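Soluble lytic tranglycosilase B3 (Pseudomonas aeruginosa, PDB 5AO8) probably cleaves the glycan strands of bacterial peptidoglycan as a lytic transglycosylase taking part in cell-wall turnover, and binds calcium. Local coordinates at residues 256-261 with 285-290; 301-306 with 313-318. All blocks are in the same frame, centred on the assembly; numbering follows the deposited sequence.

Contact 1: residues 256-261 with 285-290; sequences EVRLPA and QGVNGG
Arg-258 of strand 254-258 and Gln-285 form an antiparallel hydrogen-bonded pair that attaches the short, weakly bonded strand 285-286 to the edge of a small antiparallel sheet in the transglycosylase domain. Two backbone bonds make the pair. Arg-258 N donates to Gln-285 O over 3.0 Å, tilted 33° out of the carbonyl plane, and Gln-285 N returns a longer bond to Arg-258 O at 3.2 Å, lying in that plane; both N-H groups point almost straight at their acceptors. Beyond Gln-285 the chain swings off in a type I turn from Gly-286 to Gly-289, where Gly-289 has a positive phi. Van der Waals contact is made by two valines. Val-257 turns its side chain away from 285-290 and packs on Leu-303 and Leu-315, although its CB still lies 3.5 Å from Gln-285 O. Val-287 leans over the Glu-256 side chain with one methyl, CG2, which its chi1 of 73° places anti to the backbone N. The Glu-256 carboxylate has its polar partners in a third segment, with OE1 accepting from Val-350 N and OE2 from Gly-351 N. The same methyl packs against this carboxylate group, Glu-256 CD being nearest at 3.6 Å from Val-287 CG2.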
ATOM      1  N   GLU A 256      -0.049  -2.203 -19.296  1.00 36.36           N
ATOM      2  CA  GLU A 256      -0.198  -3.571 -19.631  1.00 28.58           C
ATOM      3  C   GLU A 256       0.575  -3.874 -20.906  1.00 34.95           C
ATOM      4  O   GLU A 256       0.705  -3.045 -21.767  1.00 31.60           O
ATOM      5  CB  GLU A 256      -1.682  -3.908 -19.776  1.00 38.17           C
ATOM      6  CG  GLU A 256      -1.957  -5.391 -19.671  1.00 42.92           C
ATOM      7  CD  GLU A 256      -3.378  -5.736 -20.062  1.00 49.09           C
ATOM      8  OE1 GLU A 256      -4.223  -4.809 -20.084  1.00 48.61           O
ATOM      9  OE2 GLU A 256      -3.638  -6.933 -20.345  1.00 51.74           O
ATOM     10  N   VAL A 257       1.140  -5.066 -20.967  1.00 32.68           N
ATOM     11  CA  VAL A 257       1.945  -5.509 -22.079  1.00 41.48           C
ATOM     12  C   VAL A 257       1.533  -6.925 -22.498  1.00 46.50           C
ATOM     13  O   VAL A 257       0.825  -7.615 -21.761  1.00 41.82           O
ATOM     14  CB  VAL A 257       3.443  -5.512 -21.717  1.00 39.90           C
ATOM     15  CG1 VAL A 257       3.927  -4.117 -21.471  1.00 40.27           C
ATOM     16  CG2 VAL A 257       3.709  -6.403 -20.508  1.00 36.40           C
ATOM     17  N   ARG A 258       2.001  -7.337 -23.680  1.00 46.73           N
ATOM     18  CA  ARG A 258       1.800  -8.677 -24.231  1.00 52.45           C
ATOM     19  C   ARG A 258       3.162  -9.358 -24.120  1.00 48.76           C
ATOM     20  O   ARG A 258       4.176  -8.820 -24.581  1.00 46.45           O
ATOM     21  CB  ARG A 258       1.290  -8.594 -25.694  1.00 63.58           C
ATOM     22  CG  ARG A 258       0.736  -9.883 -26.353  1.00 78.42           C
ATOM     23  CD  ARG A 258       0.127  -9.590 -27.769  1.00 85.82           C
ATOM     24  NE  ARG A 258      -1.226 -10.126 -27.925  1.00102.76           N
ATOM     25  CZ  ARG A 258      -2.328  -9.567 -27.419  1.00113.59           C
ATOM     26  NH1 ARG A 258      -2.263  -8.451 -26.711  1.00107.71           N
ATOM     27  NH2 ARG A 258      -3.512 -10.130 -27.606  1.00121.98           N
ATOM     28  N   LEU A 259       3.208 -10.496 -23.452  1.00 39.36           N
ATOM     29  CA  LEU A 259       4.445 -11.248 -23.381  1.00 49.40           C
ATOM     30  C   LEU A 259       4.478 -12.246 -24.553  1.00 58.87           C
ATOM     31  O   LEU A 259       3.479 -12.933 -24.808  1.00 55.93           O
ATOM     32  CB  LEU A 259       4.591 -11.987 -22.043  1.00 51.72           C
ATOM     33  CG  LEU A 259       4.694 -11.101 -20.790  1.00 47.59           C
ATOM     34  CD1 LEU A 259       4.577 -11.951 -19.530  1.00 42.78           C
ATOM     35  CD2 LEU A 259       5.989 -10.252 -20.766  1.00 41.70           C
ATOM     36  N   PRO A 260       5.609 -12.315 -25.282  1.00 61.83           N
ATOM     37  CA  PRO A 260       5.766 -13.341 -26.330  1.00 64.49           C
ATOM     38  C   PRO A 260       5.779 -14.748 -25.747  1.00 64.13           C
ATOM     39  O   PRO A 260       5.927 -14.897 -24.537  1.00 68.98           O
ATOM     40  CB  PRO A 260       7.110 -12.997 -26.972  1.00 71.34           C
ATOM     41  CG  PRO A 260       7.841 -12.191 -25.902  1.00 70.85           C
ATOM     42  CD  PRO A 260       6.783 -11.427 -25.200  1.00 62.76           C
ATOM     43  N   ALA A 261       5.622 -15.759 -26.601  1.00 73.16           N
ATOM     44  CA  ALA A 261       5.534 -17.165 -26.172  1.00 76.53           C
ATOM     45  C   ALA A 261       6.890 -17.732 -25.727  1.00 81.88           C
ATOM     46  O   ALA A 261       7.946 -17.341 -26.245  1.00 79.61           O
ATOM     47  CB  ALA A 261       4.964 -18.012 -27.298  1.00 75.84           C
ATOM     48  N   GLN A 285       5.792  -6.543 -26.087  1.00 48.01           N
ATOM     49  CA  GLN A 285       5.060  -5.622 -26.959  1.00 52.46           C
ATOM     50  C   GLN A 285       3.959  -4.826 -26.248  1.00 57.45           C
ATOM     51  O   GLN A 285       3.543  -5.178 -25.154  1.00 57.86           O
ATOM     52  CB  GLN A 285       4.407  -6.407 -28.110  1.00 63.93           C
ATOM     53  CG  GLN A 285       5.341  -7.185 -29.039  1.00 70.58           C
ATOM     54  CD  GLN A 285       4.718  -7.400 -30.408  1.00 77.85           C
ATOM     55  OE1 GLN A 285       3.659  -8.021 -30.537  1.00 76.15           O
ATOM     56  NE2 GLN A 285       5.361  -6.861 -31.437  1.00 88.15           N
ATOM     57  N   GLY A 286       3.451  -3.778 -26.895  1.00 64.28           N
ATOM     58  CA  GLY A 286       2.266  -3.088 -26.420  1.00 58.92           C
ATOM     59  C   GLY A 286       1.138  -4.087 -26.327  1.00 56.98           C
ATOM     60  O   GLY A 286       1.220  -5.171 -26.897  1.00 59.91           O
ATOM     61  N   VAL A 287       0.068  -3.744 -25.636  1.00 48.01           N
ATOM     62  CA  VAL A 287      -0.897  -4.776 -25.281  1.00 58.20           C
ATOM     63  C   VAL A 287      -1.713  -5.331 -26.469  1.00 67.08           C
ATOM     64  O   VAL A 287      -2.330  -6.394 -26.348  1.00 67.39           O
ATOM     65  CB  VAL A 287      -1.868  -4.267 -24.227  1.00 52.97           C
ATOM     66  CG1 VAL A 287      -2.836  -3.286 -24.853  1.00 63.83           C
ATOM     67  CG2 VAL A 287      -2.591  -5.439 -23.581  1.00 53.83           C
ATOM     68  N   ASN A 288      -1.734  -4.610 -27.593  1.00 71.51           N
ATOM     69  CA  ASN A 288      -2.342  -5.122 -28.829  1.00 73.91           C
ATOM     70  C   ASN A 288      -1.292  -5.371 -29.886  1.00 78.25           C
ATOM     71  O   ASN A 288      -1.530  -5.101 -31.060  1.00 83.75           O
ATOM     72  CB  ASN A 288      -3.363  -4.143 -29.381  1.00 68.00           C
ATOM     73  CG  ASN A 288      -4.402  -3.781 -28.374  1.00 73.56           C
ATOM     74  OD1 ASN A 288      -4.500  -2.620 -27.953  1.00 62.24           O
ATOM     75  ND2 ASN A 288      -5.189  -4.774 -27.963  1.00 72.08           N
ATOM     76  N   GLY A 289      -0.132  -5.868 -29.468  1.00 79.73           N
ATOM     77  CA  GLY A 289       1.016  -6.001 -30.350  1.00 76.38           C
ATOM     78  C   GLY A 289       1.659  -4.651 -30.636  1.00 81.07           C
ATOM     79  O   GLY A 289       1.068  -3.596 -30.367  1.00 78.28           O
ATOM     80  N   GLY A 290       2.876  -4.681 -31.177  1.00 86.77           N
ATOM     81  CA  GLY A 290       3.540  -3.469 -31.629  1.00 94.16           C
ATOM     82  C   GLY A 290       4.476  -2.854 -30.604  1.00 91.90           C
ATOM     83  O   GLY A 290       4.762  -3.460 -29.580  1.00 85.58           O
TER

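Contact 2: residues 301-306 with 313-318; sequences ASLLLP and AFLVLH
Ala-313 sets its methyl against the tip of Leu-305, where CB lies 3.7 Å from Leu-305 CD2. Phe-314 pairs with Leu-304 through two backbone bonds, Leu-304 N to Phe-314 O at 2.8 Å and Phe-314 N to Leu-304 O at 3.0 Å. Its ring meets Leu-304 O edge-on, in the ring plane, while Pro-306 CG approaches ring atom CE1 obliquely at 4.2 Å and Leu-334 of helix 330-342 also packs on the Phe-314 side chain. Leu-315 lies on the other face, at a non-hydrogen-bonded pair with Leu-303. There Leu-315 CD2 reaches Leu-303 CD1 at 3.8 Å, the Leu-303 branch being carried across by a CG anti to its backbone N (chi1 178°). Val-316 returns to the face of Phe-314 and divides its methyls: CG1 is 4.1 Å from Leu-304 CD2, and CG2 rests on Ser-302 CB. Its backbone exchanges two bonds with Ser-302, whose buried hydroxyl OG is bonded to Ile-272 O. Leu-317, at the N-cap position of helix 318-326, ends the contact with CD1 4.0 Å from Ala-301 CB. Side chains alternating between the two faces, hydrogen-bonded and non-hydrogen-bonded pairs in turn, and a short connection make this an antiparallel beta hairpin, buried within the transglycosylase domain.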
ATOM      1  N   ALA A 301      12.344  -0.478 -15.670  1.00 44.60           N
ATOM      2  CA  ALA A 301      11.038  -1.079 -15.489  1.00 36.78           C
ATOM      3  C   ALA A 301      11.127  -2.505 -15.072  1.00 41.23           C
ATOM      4  O   ALA A 301      12.105  -3.180 -15.326  1.00 42.84           O
ATOM      5  CB  ALA A 301      10.250  -0.984 -16.727  1.00 40.70           C
ATOM      6  N   SER A 302      10.056  -2.958 -14.459  1.00 31.31           N
ATOM      7  CA  SER A 302       9.943  -4.313 -13.977  1.00 35.07           C
ATOM      8  C   SER A 302       8.696  -4.937 -14.509  1.00 34.85           C
ATOM      9  O   SER A 302       7.718  -4.272 -14.809  1.00 35.11           O
ATOM     10  CB  SER A 302       9.896  -4.347 -12.459  1.00 35.57           C
ATOM     11  OG  SER A 302      11.088  -3.833 -11.875  1.00 43.85           O
ATOM     12  N   LEU A 303       8.684  -6.242 -14.511  1.00 39.40           N
ATOM     13  CA  LEU A 303       7.558  -6.948 -15.048  1.00 38.97           C
ATOM     14  C   LEU A 303       6.722  -7.556 -13.939  1.00 39.59           C
ATOM     15  O   LEU A 303       7.220  -8.284 -13.092  1.00 37.01           O
ATOM     16  CB  LEU A 303       8.045  -8.015 -15.996  1.00 39.71           C
ATOM     17  CG  LEU A 303       6.924  -8.837 -16.579  1.00 41.81           C
ATOM     18  CD1 LEU A 303       6.100  -7.950 -17.551  1.00 43.60           C
ATOM     19  CD2 LEU A 303       7.549 -10.010 -17.279  1.00 53.90           C
ATOM     20  N   LEU A 304       5.428  -7.277 -13.987  1.00 35.34           N
ATOM     21  CA  LEU A 304       4.516  -7.695 -12.922  1.00 42.29           C
ATOM     22  C   LEU A 304       3.431  -8.638 -13.415  1.00 36.07           C
ATOM     23  O   LEU A 304       2.644  -8.256 -14.267  1.00 35.89           O
ATOM     24  CB  LEU A 304       3.880  -6.447 -12.290  1.00 34.28           C
ATOM     25  CG  LEU A 304       2.790  -6.635 -11.245  1.00 37.56           C
ATOM     26  CD1 LEU A 304       3.431  -7.170 -10.013  1.00 32.62           C
ATOM     27  CD2 LEU A 304       2.072  -5.314 -11.032  1.00 36.16           C
ATOM     28  N   LEU A 305       3.361  -9.837 -12.831  1.00 41.66           N
ATOM     29  CA  LEU A 305       2.340 -10.814 -13.157  1.00 36.93           C
ATOM     30  C   LEU A 305       1.503 -11.116 -11.965  1.00 34.91           C
ATOM     31  O   LEU A 305       1.758 -12.094 -11.308  1.00 43.19           O
ATOM     32  CB  LEU A 305       2.968 -12.105 -13.598  1.00 40.84           C
ATOM     33  CG  LEU A 305       3.617 -12.132 -14.960  1.00 45.67           C
ATOM     34  CD1 LEU A 305       4.274 -13.472 -15.032  1.00 44.18           C
ATOM     35  CD2 LEU A 305       2.593 -11.975 -16.083  1.00 43.67           C
ATOM     36  N   PRO A 306       0.463 -10.322 -11.702  1.00 30.72           N
ATOM     37  CA  PRO A 306      -0.192 -10.474 -10.386  1.00 33.03           C
ATOM     38  C   PRO A 306      -1.031 -11.743 -10.242  1.00 40.13           C
ATOM     39  O   PRO A 306      -1.384 -12.099  -9.127  1.00 42.60           O
ATOM     40  CB  PRO A 306      -1.050  -9.211 -10.278  1.00 38.10           C
ATOM     41  CG  PRO A 306      -1.206  -8.704 -11.716  1.00 41.72           C
ATOM     42  CD  PRO A 306      -0.059  -9.197 -12.495  1.00 34.51           C
ATOM     43  N   ALA A 313      -0.128  -9.036 -17.860  1.00 26.94           N
ATOM     44  CA  ALA A 313       1.234  -8.631 -17.560  1.00 36.19           C
ATOM     45  C   ALA A 313       1.331  -7.111 -17.583  1.00 37.24           C
ATOM     46  O   ALA A 313       0.707  -6.469 -18.402  1.00 31.57           O
ATOM     47  CB  ALA A 313       2.223  -9.276 -18.602  1.00 31.38           C
ATOM     48  N   PHE A 314       2.123  -6.534 -16.692  1.00 30.47           N
ATOM     49  CA  PHE A 314       2.339  -5.105 -16.698  1.00 30.07           C
ATOM     50  C   PHE A 314       3.829  -4.834 -16.606  1.00 30.99           C
ATOM     51  O   PHE A 314       4.541  -5.460 -15.855  1.00 37.37           O
ATOM     52  CB  PHE A 314       1.602  -4.409 -15.509  1.00 37.35           C
ATOM     53  CG  PHE A 314       0.119  -4.640 -15.487  1.00 29.84           C
ATOM     54  CD1 PHE A 314      -0.390  -5.803 -14.951  1.00 30.80           C
ATOM     55  CD2 PHE A 314      -0.751  -3.725 -16.020  1.00 32.34           C
ATOM     56  CE1 PHE A 314      -1.748  -6.054 -14.930  1.00 32.67           C
ATOM     57  CE2 PHE A 314      -2.113  -3.948 -15.998  1.00 30.40           C
ATOM     58  CZ  PHE A 314      -2.618  -5.125 -15.462  1.00 40.33           C
ATOM     59  N   LEU A 315       4.281  -3.852 -17.342  1.00 30.26           N
ATOM     60  CA  LEU A 315       5.552  -3.240 -17.030  1.00 30.76           C
ATOM     61  C   LEU A 315       5.304  -2.075 -16.125  1.00 31.09           C
ATOM     62  O   LEU A 315       4.482  -1.232 -16.440  1.00 34.80           O
ATOM     63  CB  LEU A 315       6.254  -2.759 -18.278  1.00 32.69           C
ATOM     64  CG  LEU A 315       6.903  -3.863 -19.098  1.00 43.67           C
ATOM     65  CD1 LEU A 315       7.572  -3.168 -20.303  1.00 43.33           C
ATOM     66  CD2 LEU A 315       7.912  -4.639 -18.283  1.00 38.80           C
ATOM     67  N   VAL A 316       6.045  -2.000 -15.031  1.00 30.95           N
ATOM     68  CA  VAL A 316       5.808  -0.968 -14.012  1.00 38.16           C
ATOM     69  C   VAL A 316       7.049  -0.142 -13.858  1.00 32.36           C
ATOM     70  O   VAL A 316       8.146  -0.648 -13.781  1.00 34.21           O
ATOM     71  CB  VAL A 316       5.371  -1.547 -12.631  1.00 25.54           C
ATOM     72  CG1 VAL A 316       4.043  -2.192 -12.760  1.00 29.04           C
ATOM     73  CG2 VAL A 316       6.414  -2.515 -11.983  1.00 28.84           C
ATOM     74  N   LEU A 317       6.842   1.158 -13.854  1.00 29.32           N
ATOM     75  CA  LEU A 317       7.935   2.084 -13.898  1.00 34.32           C
ATOM     76  C   LEU A 317       8.131   2.721 -12.547  1.00 33.86           C
ATOM     77  O   LEU A 317       7.510   2.343 -11.543  1.00 30.04           O
ATOM     78  CB  LEU A 317       7.671   3.145 -14.961  1.00 40.84           C
ATOM     79  CG  LEU A 317       8.009   2.846 -16.430  1.00 44.20           C
ATOM     80  CD1 LEU A 317       7.287   1.648 -16.946  1.00 44.68           C
ATOM     81  CD2 LEU A 317       7.623   4.064 -17.254  1.00 49.03           C
ATOM     82  N   HIS A 318       9.017   3.694 -12.558  1.00 35.96           N
ATOM     83  CA  HIS A 318       9.457   4.370 -11.370  1.00 43.34           C
ATOM     84  C   HIS A 318       8.308   4.853 -10.468  1.00 32.33           C
ATOM     85  O   HIS A 318       8.352   4.671  -9.280  1.00 32.73           O
ATOM     86  CB  HIS A 318      10.333   5.559 -11.760  1.00 49.36           C
ATOM     87  CG  HIS A 318      10.994   6.192 -10.577  1.00 64.82           C
ATOM     88  ND1 HIS A 318      11.596   5.450  -9.590  1.00 62.96           N
ATOM     89  CD2 HIS A 318      11.082   7.494 -10.207  1.00 66.99           C
ATOM     90  CE1 HIS A 318      12.058   6.271  -8.655  1.00 69.87           C
ATOM     91  NE2 HIS A 318      11.761   7.505  -9.007  1.00 76.67           N
TER

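In the fold
Of the strands of this sheet, 254-258 comes first along the chain, and contact 1 joins segments separated by 23 residues, a loop that passes through strand 274-275 and helix 276-280. Contact 2 follows in series: segment 301-306 turns back through six residues into 313-318, so neither loop encloses or crosses the other. In space the two join. Strand 313-316 lies between 300-304 and 254-258, with Val-257 N probably bonded to Ala-313 O at 3.0 Å. The order across the five-stranded antiparallel sheet is 274-275, 300-304, 313-316, 254-258, 285-286. Contact 1 sits at the surface, whereas contact 2 is buried and leads into helix 318-326.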